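Local coordinates for protein endo-1,4-beta-xylanase 1 (Hypocrea jecorina, PDB 1XYN) that hydrolyses internal beta-1,4-xylosidic linkages in the main chain of xylan, a plant cell wall hemicellulose, releasing xylooligosaccharides and xylose, at residues Gly135-Val139 with Gln140-Asn144. Sequence-based numbering, arbitrary orientation.
Sequences GTVTV and QNHFN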
ATOM      1  N   GLY A 135      -9.228   5.077 -28.119  1.00 13.94           N
ATOM      2  CA  GLY A 135     -10.671   5.215 -28.034  1.00 13.31           C
ATOM      3  C   GLY A 135     -11.196   6.372 -27.213  1.00 13.05           C
ATOM      4  O   GLY A 135     -10.464   7.303 -26.874  1.00 14.80           O
ATOM      5  N   THR A 136     -12.497   6.334 -26.949  1.00 13.85           N
ATOM      6  CA  THR A 136     -13.179   7.347 -26.153  1.00 12.05           C
ATOM      7  C   THR A 136     -13.856   6.592 -25.034  1.00 10.67           C
ATOM      8  O   THR A 136     -14.351   5.485 -25.241  1.00 17.43           O
ATOM      9  CB  THR A 136     -14.278   8.066 -26.950  1.00 14.11           C
ATOM     10  OG1 THR A 136     -13.704   8.699 -28.095  1.00 19.93           O
ATOM     11  CG2 THR A 136     -14.981   9.111 -26.084  1.00 13.60           C
ATOM     12  N   VAL A 137     -13.868   7.191 -23.852  1.00 10.20           N
ATOM     13  CA  VAL A 137     -14.484   6.587 -22.684  1.00 12.37           C
ATOM     14  C   VAL A 137     -15.558   7.531 -22.148  1.00 12.25           C
ATOM     15  O   VAL A 137     -15.242   8.559 -21.544  1.00 13.72           O
ATOM     16  CB  VAL A 137     -13.427   6.321 -21.570  1.00 12.53           C
ATOM     17  CG1 VAL A 137     -14.088   5.806 -20.294  1.00 13.09           C
ATOM     18  CG2 VAL A 137     -12.405   5.332 -22.052  1.00 12.80           C
ATOM     19  N   THR A 138     -16.820   7.208 -22.427  1.00 13.04           N
ATOM     20  CA  THR A 138     -17.950   8.003 -21.950  1.00 11.59           C
ATOM     21  C   THR A 138     -18.080   7.703 -20.450  1.00 14.32           C
ATOM     22  O   THR A 138     -18.791   6.782 -20.042  1.00 15.72           O
ATOM     23  CB  THR A 138     -19.259   7.625 -22.702  1.00  7.75           C
ATOM     24  OG1 THR A 138     -19.024   7.648 -24.115  1.00 10.68           O
ATOM     25  CG2 THR A 138     -20.358   8.614 -22.397  1.00  5.20           C
ATOM     26  N   VAL A 139     -17.363   8.469 -19.634  1.00 14.15           N
ATOM     27  CA  VAL A 139     -17.358   8.273 -18.188  1.00 15.62           C
ATOM     28  C   VAL A 139     -18.704   8.239 -17.459  1.00 17.51           C
ATOM     29  O   VAL A 139     -18.833   7.549 -16.442  1.00 14.41           O
ATOM     30  CB  VAL A 139     -16.408   9.277 -17.484  1.00 14.64           C
ATOM     31  CG1 VAL A 139     -14.965   8.969 -17.848  1.00 12.03           C
ATOM     32  CG2 VAL A 139     -16.753  10.696 -17.873  1.00 14.19           C
ATOM     33  N   GLN A 140     -19.702   8.967 -17.961  1.00 20.29           N
ATOM     34  CA  GLN A 140     -21.018   8.983 -17.311  1.00 18.27           C
ATOM     35  C   GLN A 140     -21.678   7.611 -17.320  1.00 14.79           C
ATOM     36  O   GLN A 140     -22.316   7.229 -16.348  1.00 15.65           O
ATOM     37  CB  GLN A 140     -21.962  10.006 -17.944  1.00 15.54           C
ATOM     38  CG  GLN A 140     -22.002  11.350 -17.231  1.00 23.62           C
ATOM     39  CD  GLN A 140     -22.371  11.264 -15.756  1.00 18.85           C
ATOM     40  OE1 GLN A 140     -23.501  10.942 -15.397  1.00 22.55           O
ATOM     41  NE2 GLN A 140     -21.420  11.597 -14.893  1.00 25.49           N
ATOM     42  N   ASN A 141     -21.522   6.873 -18.413  1.00 13.20           N
ATOM     43  CA  ASN A 141     -22.095   5.536 -18.507  1.00 13.25           C
ATOM     44  C   ASN A 141     -21.586   4.646 -17.371  1.00 12.12           C
ATOM     45  O   ASN A 141     -22.320   3.797 -16.863  1.00 14.01           O
ATOM     46  CB  ASN A 141     -21.764   4.907 -19.861  1.00 12.02           C
ATOM     47  CG  ASN A 141     -22.482   5.599 -21.025  1.00 13.06           C
ATOM     48  OD1 ASN A 141     -23.374   6.427 -20.825  1.00  9.19           O
ATOM     49  ND2 ASN A 141     -22.101   5.245 -22.245  1.00 10.95           N
ATOM     50  N   HIS A 142     -20.335   4.848 -16.968  1.00 10.17           N
ATOM     51  CA  HIS A 142     -19.755   4.073 -15.882  1.00  9.32           C
ATOM     52  C   HIS A 142     -20.251   4.570 -14.541  1.00 13.36           C
ATOM     53  O   HIS A 142     -20.565   3.774 -13.668  1.00 21.20           O
ATOM     54  CB  HIS A 142     -18.228   4.094 -15.948  1.00  4.41           C
ATOM     55  CG  HIS A 142     -17.685   3.385 -17.147  1.00  3.53           C
ATOM     56  ND1 HIS A 142     -17.460   2.027 -17.167  1.00  4.07           N
ATOM     57  CD2 HIS A 142     -17.413   3.826 -18.400  1.00  3.11           C
ATOM     58  CE1 HIS A 142     -17.079   1.660 -18.377  1.00  2.00           C
ATOM     59  NE2 HIS A 142     -17.044   2.733 -19.144  1.00  2.00           N
ATOM     60  N   PHE A 143     -20.368   5.882 -14.388  1.00 13.92           N
ATOM     61  CA  PHE A 143     -20.854   6.442 -13.134  1.00 18.36           C
ATOM     62  C   PHE A 143     -22.325   6.048 -12.901  1.00 20.08           C
ATOM     63  O   PHE A 143     -22.738   5.809 -11.761  1.00 19.68           O
ATOM     64  CB  PHE A 143     -20.710   7.967 -13.143  1.00 21.65           C
ATOM     65  CG  PHE A 143     -19.293   8.452 -13.310  1.00 20.73           C
ATOM     66  CD1 PHE A 143     -18.221   7.713 -12.813  1.00 17.18           C
ATOM     67  CD2 PHE A 143     -19.032   9.656 -13.954  1.00 21.75           C
ATOM     68  CE1 PHE A 143     -16.915   8.164 -12.953  1.00 17.42           C
ATOM     69  CE2 PHE A 143     -17.727  10.116 -14.099  1.00 23.91           C
ATOM     70  CZ  PHE A 143     -16.669   9.369 -13.597  1.00 21.59           C
ATOM     71  N   ASN A 144     -23.110   5.999 -13.977  1.00 15.79           N
ATOM     72  CA  ASN A 144     -24.518   5.619 -13.884  1.00 14.70           C
ATOM     73  C   ASN A 144     -24.620   4.144 -13.496  1.00 11.26           C
ATOM     74  O   ASN A 144     -25.322   3.795 -12.547  1.00 11.86           O
ATOM     75  CB  ASN A 144     -25.252   5.862 -15.214  1.00 17.45           C
ATOM     76  CG  ASN A 144     -25.508   7.345 -15.495  1.00 10.19           C
ATOM     77  OD1 ASN A 144     -25.241   8.209 -14.661  1.00 16.94           O
ATOM     78  ND2 ASN A 144     -26.030   7.635 -16.672  1.00 18.07           N
TER
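Phe143 lies alongside Val139, one helical turn back, both side chains pointing the same way. Phe143 CE2 comes 3.7 Å from Val139 CB. With CG anti to the carbonyl carbon (chi1 -60°), the ring brings one face over Val139 O, which sits off-centre toward the rim. CG and CD2 are nearest, and the Phe143 CG to Val139 O distance is 3.3 Å. Val139 O also accepts a hydrogen bond from Phe143 N at 3.1 Å and a weak one from His142 N. Strand 135-137, at the edge of the smaller sheet within this chain, here passes through an inverse gamma turn centred on Thr138 into helix 139-148. This is the helix of the family 11 beta-jelly roll, packed against strands 74-79, 90-97 and 155-166 of the other, larger sheet. Thr138 O takes a weak bond from Asn141 N. Thr138 CG2, anti to the backbone N, lies 3.8 Å from Asn141 ND2, where the two side chains meet at a slant. Their polar ends turn to other partners: Thr138 OG1 to Asp98, Asn141 ND2 to Ser97. The His142 ring meets Thr138 O at its edge, through CD2 at 3.7 Å. Ser126 OG hydrogen-bonds His142 ND1, and Tyr102 packs edge-to-face with the imidazole; together they probably limit rotation of the His142 ring.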